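Local coordinates for dendroaspis polylepis MT9 (Dendroaspis polylepis, PDB 6R5M), which selectively antagonizes the muscarinic type 2 receptor and reverses the relaxation that agonists of this receptor induce in rat and human arteries, at residues C3-S8 with I13-E18; C22-V27 with I32-G37; C36-A41 with V47-S52. All blocks are in the same frame, centred on the assembly; numbering follows the deposited sequence.

Overall arrangement
The three contacts trace the disulfide-rich toxin from its first finger to its third. Contact 1 belongs to the first hairpin, contact 2 to the central one, and contact 3 joins the two arms of the third finger, the second of them strand 45-50. Cys3-Cys22 and Cys17-Cys36 link contacts 1 and 2, whose centres are about 10 Å apart. A sulfate, probably from the crystallisation liquor, is bonded to Arg34 of contact 2 and lies about 3 Å, nearest atoms, from the His4 side chain of contact 1. Contacts 2 and 3, with centres about 6 Å apart, share Cys36 and Gly37 and the same three-stranded sheet. Contact 3 is about 13 Å from contact 1, centre to centre.

Contact 1 of 3, residues C3-S8 with I13-E18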
loop_
_atom_site.group_PDB
_atom_site.type_symbol
_atom_site.label_atom_id
_atom_site.label_comp_id
_atom_site.label_asym_id
_atom_site.label_seq_id
_atom_site.Cartn_x
_atom_site.Cartn_y
_atom_site.Cartn_z
ATOM N N CYS A 3 -5.888 5.717 -1.795
ATOM C CA CYS A 3 -4.878 4.932 -1.082
ATOM C C CYS A 3 -3.722 5.785 -0.594
ATOM O O CYS A 3 -3.272 6.684 -1.315
ATOM C CB CYS A 3 -4.363 3.784 -1.955
ATOM S SG CYS A 3 -5.648 2.730 -2.683
ATOM N N HIS A 4 -3.161 5.418 0.583
ATOM C CA HIS A 4 -1.928 6.023 1.120
ATOM C C HIS A 4 -0.797 5.606 0.164
ATOM O O HIS A 4 -0.782 4.460 -0.301
ATOM C CB HIS A 4 -1.614 5.488 2.538
ATOM C CG HIS A 4 -2.516 5.999 3.624
ATOM N ND1 HIS A 4 -2.314 7.250 4.208
ATOM C CD2 HIS A 4 -3.548 5.386 4.255
ATOM C CE1 HIS A 4 -3.260 7.370 5.133
ATOM N NE2 HIS A 4 -4.015 6.272 5.206
ATOM N N ILE A 5 0.078 6.561 -0.212
ATOM C CA ILE A 5 1.208 6.285 -1.100
ATOM C C ILE A 5 2.482 6.482 -0.334
ATOM O O ILE A 5 2.620 7.460 0.393
ATOM C CB ILE A 5 1.201 7.114 -2.427
ATOM C CG1 ILE A 5 -0.095 6.880 -3.238
ATOM C CG2 ILE A 5 2.456 6.853 -3.294
ATOM C CD1 ILE A 5 -0.238 5.554 -4.027
ATOM N N GLN A 6 3.429 5.568 -0.531
ATOM C CA GLN A 6 4.741 5.658 0.097
ATOM C C GLN A 6 5.708 6.484 -0.759
ATOM O O GLN A 6 5.922 6.180 -1.930
ATOM C CB GLN A 6 5.302 4.251 0.367
ATOM C CG GLN A 6 6.514 4.237 1.300
ATOM C CD GLN A 6 6.200 4.525 2.761
ATOM O OE1 GLN A 6 5.045 4.539 3.209
ATOM N NE2 GLN A 6 7.242 4.756 3.543
ATOM N N ILE A 7 6.232 7.571 -0.174
ATOM C CA ILE A 7 7.212 8.499 -0.753
ATOM C C ILE A 7 8.259 8.742 0.344
ATOM O O ILE A 7 7.886 9.131 1.455
ATOM C CB ILE A 7 6.575 9.836 -1.241
ATOM C CG1 ILE A 7 5.431 9.586 -2.263
ATOM C CG2 ILE A 7 7.653 10.769 -1.846
ATOM C CD1 ILE A 7 4.586 10.808 -2.638
ATOM N N SER A 8 9.550 8.499 0.044
ATOM C CA SER A 8 10.655 8.685 0.999
ATOM C C SER A 8 10.696 10.099 1.579
ATOM O O SER A 8 10.633 11.076 0.828
ATOM C CB SER A 8 11.998 8.352 0.358
ATOM O OG SER A 8 12.013 7.040 -0.175
ATOM N N ILE A 13 0.775 11.597 1.878
ATOM C CA ILE A 13 0.368 11.647 0.471
ATOM C C ILE A 13 -0.600 10.512 0.141
ATOM O O ILE A 13 -0.331 9.350 0.461
ATOM C CB ILE A 13 1.577 11.727 -0.512
ATOM C CG1 ILE A 13 2.540 12.906 -0.175
ATOM C CG2 ILE A 13 1.129 11.759 -1.993
ATOM C CD1 ILE A 13 1.949 14.346 -0.069
ATOM N N LEU A 14 -1.729 10.865 -0.498
ATOM C CA LEU A 14 -2.748 9.914 -0.936
ATOM C C LEU A 14 -2.933 10.013 -2.462
ATOM O O LEU A 14 -2.726 11.077 -3.038
ATOM C CB LEU A 14 -4.101 10.165 -0.239
ATOM C CG LEU A 14 -4.114 10.372 1.274
ATOM C CD1 LEU A 14 -5.387 11.092 1.714
ATOM C CD2 LEU A 14 -4.032 9.083 1.985
ATOM N N LYS A 15 -3.324 8.908 -3.105
ATOM C CA LYS A 15 -3.582 8.860 -4.547
ATOM C C LYS A 15 -4.967 8.289 -4.807
ATOM O O LYS A 15 -5.343 7.285 -4.194
ATOM C CB LYS A 15 -2.497 8.026 -5.255
ATOM C CG LYS A 15 -2.676 7.808 -6.751
ATOM C CD LYS A 15 -1.465 7.128 -7.373
ATOM C CE LYS A 15 -1.716 6.791 -8.826
ATOM N NZ LYS A 15 -0.597 6.016 -9.418
ATOM N N THR A 16 -5.725 8.935 -5.708
ATOM C CA THR A 16 -7.041 8.464 -6.141
ATOM C C THR A 16 -6.753 7.390 -7.206
ATOM O O THR A 16 -6.359 7.717 -8.335
ATOM C CB THR A 16 -7.909 9.639 -6.632
ATOM O OG1 THR A 16 -7.907 10.671 -5.642
ATOM C CG2 THR A 16 -9.342 9.225 -6.945
ATOM N N CYS A 17 -6.872 6.113 -6.809
ATOM C CA CYS A 17 -6.591 4.957 -7.672
ATOM C C CYS A 17 -7.788 4.560 -8.511
ATOM O O CYS A 17 -8.927 4.636 -8.039
ATOM C CB CYS A 17 -6.089 3.765 -6.858
ATOM S SG CYS A 17 -4.844 4.174 -5.608
ATOM N N GLU A 18 -7.513 4.066 -9.740
ATOM C CA GLU A 18 -8.506 3.505 -10.655
ATOM C C GLU A 18 -8.899 2.131 -10.109
ATOM O O GLU A 18 -10.034 1.693 -10.299
ATOM C CB GLU A 18 -7.906 3.341 -12.061
ATOM C CG GLU A 18 -7.951 4.603 -12.906
ATOM C CD GLU A 18 -7.024 4.555 -14.102
ATOM O OE1 GLU A 18 -7.352 3.848 -15.082
ATOM O OE2 GLU A 18 -5.962 5.220 -14.058
HETATM O O HOH W 1 -0.079 8.809 3.242
HETATM O O HOH W 2 2.910 9.599 2.048
#
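Cys3 and Lys15 pair antiparallel through two nearly straight backbone bonds: Cys3 N donates to Lys15 O and Lys15 N to Cys3 O, both 2.9 Å long. A third bond, Ile5 N to Ile13 O, continues the ladder where the two chains begin to diverge. Ile5 carries much of the side-chain contact. Its CB lies 4.0 Å from Ile13 O; CG1, anti to the carbonyl carbon (chi1 -58°), is pressed against Lys15 CB at 3.3 Å, tighter than usual for two carbons. Beyond it CD1 lies over the same CB and approaches Lys15 CD at 3.9 Å, crossing the base of a lysine that runs fully extended. On the other face from Cys3 and Lys15, His4 and Leu14 lie side by side. Leu14 CD2 sits over one face of the imidazole, 3.7 Å from the ring centroid, a CH-pi contact displaced toward ND1. In the plane of that ring, at its edge, a water joins His4 ND1 to Ile13 O; a second water bridges Ile5 O and Ile13 N, which have no direct bond. Farther out, Ile7 CD1 packs on Ile13 CG2 at 3.6 Å. This hairpin is the first finger of the three-finger fold. Disulfides from Cys3 to Cys22 and from Cys17 to Cys36 fasten its base to strands 22-27 and 30-36, while His4 rests on Arg34 of the latter strand.

Contact 2 of 3, residues C22-V27 with I32-G37; sequences CYKMSV and IGRGCG. With SO4 (sulfate ion), chain D.
A classic beta bulge marks the central hairpin, where Ile32 and Gly33 both face Met25. Met25 O accepts from both amides, Ile32 N at 2.8 Å and Gly33 N at 3.3 Å, which approach from the same face of its carbonyl plane; Met25 N returns a straight bond (172°) to Gly33 O. Past the bulge the ladder is regular, and Tyr23 and Gly35 exchange two backbone bonds. The Tyr23 ring folds back over its partner strand because CG sits between the backbone N and the carbonyl carbon (chi1 79°). One face lies on the peptide link between Arg34 and Gly35, with Gly35 N 3.5 Å above the ring plane, and Cys36 O meets the ring edge at CE1. The strands, 174° apart in direction, form the second finger of the three-finger toxin fold, and strand 45-50 flanks 22-27 on its other edge. On the face opposite the tyrosine, Lys24 and Arg34 run side by side, their CG atoms 3.8 Å apart. Both ends reach the C-terminal carboxylate of Tyr57, Lys24 NZ in a salt bridge with OXT and Arg34 NH1 in a hydrogen bond with O. Arg34 also presents NH1 and NH2 to a sulfate, at 2.8 Å from O4 and 2.7 Å from O2 respectively. Nearer the fingertip, Ile32 wedges CG1 against Met25 CG and CG2 against Val27 CG1 (3.6 Å).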
loop_
_atom_site.group_PDB
_atom_site.type_symbol
_atom_site.label_atom_id
_atom_site.label_comp_id
_atom_site.label_asym_id
_atom_site.label_seq_id
_atom_site.Cartn_x
_atom_site.Cartn_y
_atom_site.Cartn_z
ATOM N N CYS A 22 -6.114 -1.183 -2.288
ATOM C CA CYS A 22 -4.933 -0.508 -1.752
ATOM C C CYS A 22 -4.056 -1.621 -1.201
ATOM O O CYS A 22 -4.565 -2.695 -0.849
ATOM C CB CYS A 22 -5.302 0.471 -0.640
ATOM S SG CYS A 22 -6.479 1.763 -1.102
ATOM N N TYR A 23 -2.759 -1.360 -1.068
ATOM C CA TYR A 23 -1.840 -2.336 -0.497
ATOM C C TYR A 23 -0.788 -1.707 0.388
ATOM O O TYR A 23 -0.467 -0.524 0.248
ATOM C CB TYR A 23 -1.166 -3.186 -1.594
ATOM C CG TYR A 23 -0.020 -2.488 -2.298
ATOM C CD1 TYR A 23 -0.241 -1.714 -3.434
ATOM C CD2 TYR A 23 1.287 -2.601 -1.828
ATOM C CE1 TYR A 23 0.810 -1.072 -4.085
ATOM C CE2 TYR A 23 2.339 -1.933 -2.451
ATOM C CZ TYR A 23 2.096 -1.175 -3.583
ATOM O OH TYR A 23 3.135 -0.527 -4.209
ATOM N N LYS A 24 -0.201 -2.528 1.242
ATOM C CA LYS A 24 0.928 -2.197 2.078
ATOM C C LYS A 24 1.842 -3.398 1.982
ATOM O O LYS A 24 1.440 -4.515 2.336
ATOM C CB LYS A 24 0.502 -1.900 3.523
ATOM C CG LYS A 24 1.652 -1.405 4.403
ATOM C CD LYS A 24 1.153 -0.661 5.639
ATOM C CE LYS A 24 0.927 -1.584 6.800
ATOM N NZ LYS A 24 0.700 -0.808 8.044
ATOM N N MET A 25 3.045 -3.178 1.463
ATOM C CA MET A 25 4.040 -4.224 1.284
ATOM C C MET A 25 5.186 -4.036 2.262
ATOM O O MET A 25 5.726 -2.927 2.373
ATOM C CB MET A 25 4.529 -4.261 -0.171
ATOM C CG MET A 25 5.294 -5.540 -0.504
ATOM S SD MET A 25 5.755 -5.633 -2.241
ATOM C CE MET A 25 4.327 -6.447 -2.891
ATOM N N SER A 26 5.523 -5.108 3.001
ATOM C CA SER A 26 6.594 -5.087 3.997
ATOM C C SER A 26 7.530 -6.296 3.970
ATOM O O SER A 26 7.153 -7.378 3.512
ATOM C CB SER A 26 6.055 -4.795 5.397
ATOM O OG SER A 26 5.285 -5.870 5.902
ATOM N N VAL A 27 8.755 -6.098 4.467
ATOM C CA VAL A 27 9.773 -7.139 4.659
ATOM C C VAL A 27 10.383 -6.907 6.043
ATOM O O VAL A 27 10.888 -5.816 6.326
ATOM C CB VAL A 27 10.816 -7.333 3.514
ATOM C CG1 VAL A 27 11.586 -6.069 3.207
ATOM C CG2 VAL A 27 11.771 -8.486 3.810
ATOM N N ILE A 32 8.105 -1.446 2.386
ATOM C CA ILE A 32 8.811 -1.302 1.110
ATOM C C ILE A 32 7.916 -0.621 0.061
ATOM O O ILE A 32 8.408 -0.196 -0.989
ATOM C CB ILE A 32 9.472 -2.608 0.597
ATOM C CG1 ILE A 32 8.460 -3.745 0.372
ATOM C CG2 ILE A 32 10.592 -3.047 1.508
ATOM C CD1 ILE A 32 9.015 -4.917 -0.471
ATOM N N GLY A 33 6.632 -0.492 0.372
ATOM C CA GLY A 33 5.676 0.163 -0.508
ATOM C C GLY A 33 4.263 0.230 0.025
ATOM O O GLY A 33 3.854 -0.582 0.858
ATOM N N ARG A 34 3.524 1.233 -0.442
ATOM C CA ARG A 34 2.120 1.491 -0.125
ATOM C C ARG A 34 1.567 2.174 -1.355
ATOM O O ARG A 34 2.126 3.182 -1.802
ATOM C CB ARG A 34 1.950 2.426 1.090
ATOM C CG ARG A 34 2.171 1.802 2.467
ATOM C CD ARG A 34 1.647 2.682 3.596
ATOM N NE ARG A 34 2.159 4.047 3.490
ATOM C CZ ARG A 34 1.688 5.093 4.163
ATOM N NH1 ARG A 34 0.700 4.941 5.039
ATOM N NH2 ARG A 34 2.210 6.295 3.975
ATOM N N GLY A 35 0.496 1.624 -1.912
ATOM C CA GLY A 35 -0.103 2.226 -3.086
ATOM C C GLY A 35 -1.382 1.604 -3.579
ATOM O O GLY A 35 -2.128 0.997 -2.811
ATOM N N CYS A 36 -1.622 1.767 -4.887
ATOM C CA CYS A 36 -2.797 1.313 -5.627
ATOM C C CYS A 36 -2.705 -0.177 -5.978
ATOM O O CYS A 36 -1.621 -0.681 -6.253
ATOM C CB CYS A 36 -2.977 2.159 -6.889
ATOM S SG CYS A 36 -3.092 3.944 -6.596
ATOM N N GLY A 37 -3.853 -0.837 -6.044
ATOM C CA GLY A 37 -3.958 -2.249 -6.419
ATOM C C GLY A 37 -3.557 -3.250 -5.343
ATOM O O GLY A 37 -3.350 -2.878 -4.184
HETATM S S SO4 D . 1.123 8.292 6.547
HETATM O O1 SO4 D . 0.606 9.511 7.207
HETATM O O2 SO4 D . 1.745 8.672 5.277
HETATM O O3 SO4 D . 2.112 7.658 7.407
HETATM O O4 SO4 D . 0.022 7.356 6.295
#

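Contact 3 of 3, residues C36-A41 with V47-S52; sequences CGCPSA and VQCCTS. With PGO (S-1,2-propanediol), chain G.
Cys38 and Cys49 are joined as a disulfide, with Cys38 SG 2.0 Å from Cys49 SG. The two CB-S bonds are turned 92° about the S-S bond, close to the relaxed right angle. Cys49 CB points toward the opposite arm, and its sulfur, anti to the carbonyl carbon (chi1 -66°), meets that of Cys38 there. Two residues before Cys49 in strand 45-50, Val47 also points toward that arm and splits its branches between two neighbours. CG1 approaches the Pro39 ring at CD, 3.9 Å away, the two side chains lying at an angle to each other; CG2 meets Ala41 CB at 3.5 Å and passes 3.6 Å from Pro39 O. Behind this layer Met25 of the central finger touches Val47 and Ala41, and Tyr23 lies on Pro39. Ser40 points away from the strand; its N bonds to O2 of a propanediol, probably from the crystallisation liquor, at 3.1 Å, supplemented by a weak bond between Ser40 OG and the same oxygen. No hydrogen bond joins 36-41 to 47-52: the disulfide closes the base of the third finger, and Pro39, Ala41 and Val47 pack its two arms together by van der Waals contact rather than by sheet pairing.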
loop_
_atom_site.group_PDB
_atom_site.type_symbol
_atom_site.label_atom_id
_atom_site.label_comp_id
_atom_site.label_asym_id
_atom_site.label_seq_id
_atom_site.Cartn_x
_atom_site.Cartn_y
_atom_site.Cartn_z
ATOM N N CYS A 36 -1.622 1.767 -4.887
ATOM C CA CYS A 36 -2.797 1.313 -5.627
ATOM C C CYS A 36 -2.705 -0.177 -5.978
ATOM O O CYS A 36 -1.621 -0.681 -6.253
ATOM C CB CYS A 36 -2.977 2.159 -6.889
ATOM S SG CYS A 36 -3.092 3.944 -6.596
ATOM N N GLY A 37 -3.853 -0.837 -6.044
ATOM C CA GLY A 37 -3.958 -2.249 -6.419
ATOM C C GLY A 37 -3.557 -3.250 -5.343
ATOM O O GLY A 37 -3.350 -2.878 -4.184
ATOM N N CYS A 38 -3.478 -4.539 -5.720
ATOM C CA CYS A 38 -3.073 -5.621 -4.821
ATOM C C CYS A 38 -2.024 -6.496 -5.514
ATOM O O CYS A 38 -2.376 -7.354 -6.321
ATOM C CB CYS A 38 -4.267 -6.435 -4.321
ATOM S SG CYS A 38 -3.831 -7.724 -3.112
ATOM N N PRO A 39 -0.722 -6.243 -5.276
ATOM C CA PRO A 39 0.305 -7.053 -5.937
ATOM C C PRO A 39 0.540 -8.403 -5.255
ATOM O O PRO A 39 0.284 -8.560 -4.065
ATOM C CB PRO A 39 1.556 -6.164 -5.881
ATOM C CG PRO A 39 1.212 -4.992 -4.996
ATOM C CD PRO A 39 -0.114 -5.256 -4.369
ATOM N N SER A 40 1.020 -9.378 -6.020
ATOM C CA SER A 40 1.366 -10.704 -5.501
ATOM C C SER A 40 2.787 -10.664 -4.897
ATOM O O SER A 40 3.654 -9.977 -5.440
ATOM C CB SER A 40 1.312 -11.743 -6.621
ATOM O OG SER A 40 2.074 -11.337 -7.749
ATOM N N ALA A 41 3.049 -11.431 -3.812
ATOM C CA ALA A 41 4.391 -11.531 -3.203
ATOM C C ALA A 41 4.590 -12.763 -2.320
ATOM O O ALA A 41 3.695 -13.148 -1.560
ATOM C CB ALA A 41 4.754 -10.265 -2.438
ATOM N N VAL A 47 2.249 -8.833 1.905
ATOM C CA VAL A 47 1.290 -7.845 1.383
ATOM C C VAL A 47 0.017 -7.852 2.223
ATOM O O VAL A 47 -0.497 -8.913 2.585
ATOM C CB VAL A 47 0.916 -8.006 -0.129
ATOM C CG1 VAL A 47 0.513 -6.669 -0.764
ATOM C CG2 VAL A 47 2.033 -8.648 -0.930
ATOM N N GLN A 48 -0.493 -6.664 2.512
ATOM C CA GLN A 48 -1.760 -6.452 3.201
ATOM C C GLN A 48 -2.624 -5.703 2.204
ATOM O O GLN A 48 -2.265 -4.593 1.803
ATOM C CB GLN A 48 -1.573 -5.630 4.489
ATOM C CG GLN A 48 -1.027 -6.417 5.681
ATOM C CD GLN A 48 -0.499 -5.484 6.745
ATOM O OE1 GLN A 48 0.713 -5.277 6.871
ATOM N NE2 GLN A 48 -1.385 -4.877 7.518
ATOM N N CYS A 49 -3.704 -6.330 1.724
ATOM C CA CYS A 49 -4.597 -5.679 0.762
ATOM C C CYS A 49 -5.942 -5.362 1.384
ATOM O O CYS A 49 -6.425 -6.119 2.221
ATOM C CB CYS A 49 -4.753 -6.511 -0.508
ATOM S SG CYS A 49 -3.235 -6.672 -1.470
ATOM N N CYS A 50 -6.556 -4.260 0.960
ATOM C CA CYS A 50 -7.847 -3.780 1.482
ATOM C C CYS A 50 -8.566 -2.975 0.404
ATOM O O CYS A 50 -7.922 -2.534 -0.548
ATOM C CB CYS A 50 -7.632 -2.968 2.761
ATOM S SG CYS A 50 -6.445 -1.620 2.574
ATOM N N THR A 51 -9.893 -2.788 0.533
ATOM C CA THR A 51 -10.691 -2.140 -0.512
ATOM C C THR A 51 -11.523 -0.915 -0.067
ATOM O O THR A 51 -12.594 -0.678 -0.624
ATOM C CB THR A 51 -11.592 -3.193 -1.193
ATOM O OG1 THR A 51 -12.461 -3.770 -0.217
ATOM C CG2 THR A 51 -10.798 -4.287 -1.914
ATOM N N SER A 52 -11.031 -0.116 0.879
ATOM C CA SER A 52 -11.748 1.096 1.297
ATOM C C SER A 52 -10.800 2.285 1.375
ATOM O O SER A 52 -9.595 2.085 1.500
ATOM C CB SER A 52 -12.486 0.868 2.610
ATOM O OG SER A 52 -11.574 0.573 3.653
HETATM C C1 PGO G . 1.198 -8.387 -11.000
HETATM C C2 PGO G . 0.959 -7.778 -9.634
HETATM C C3 PGO G . 0.894 -6.278 -9.700
HETATM O O1 PGO G . 1.314 -9.806 -10.926
HETATM O O2 PGO G . 2.001 -8.174 -8.749
#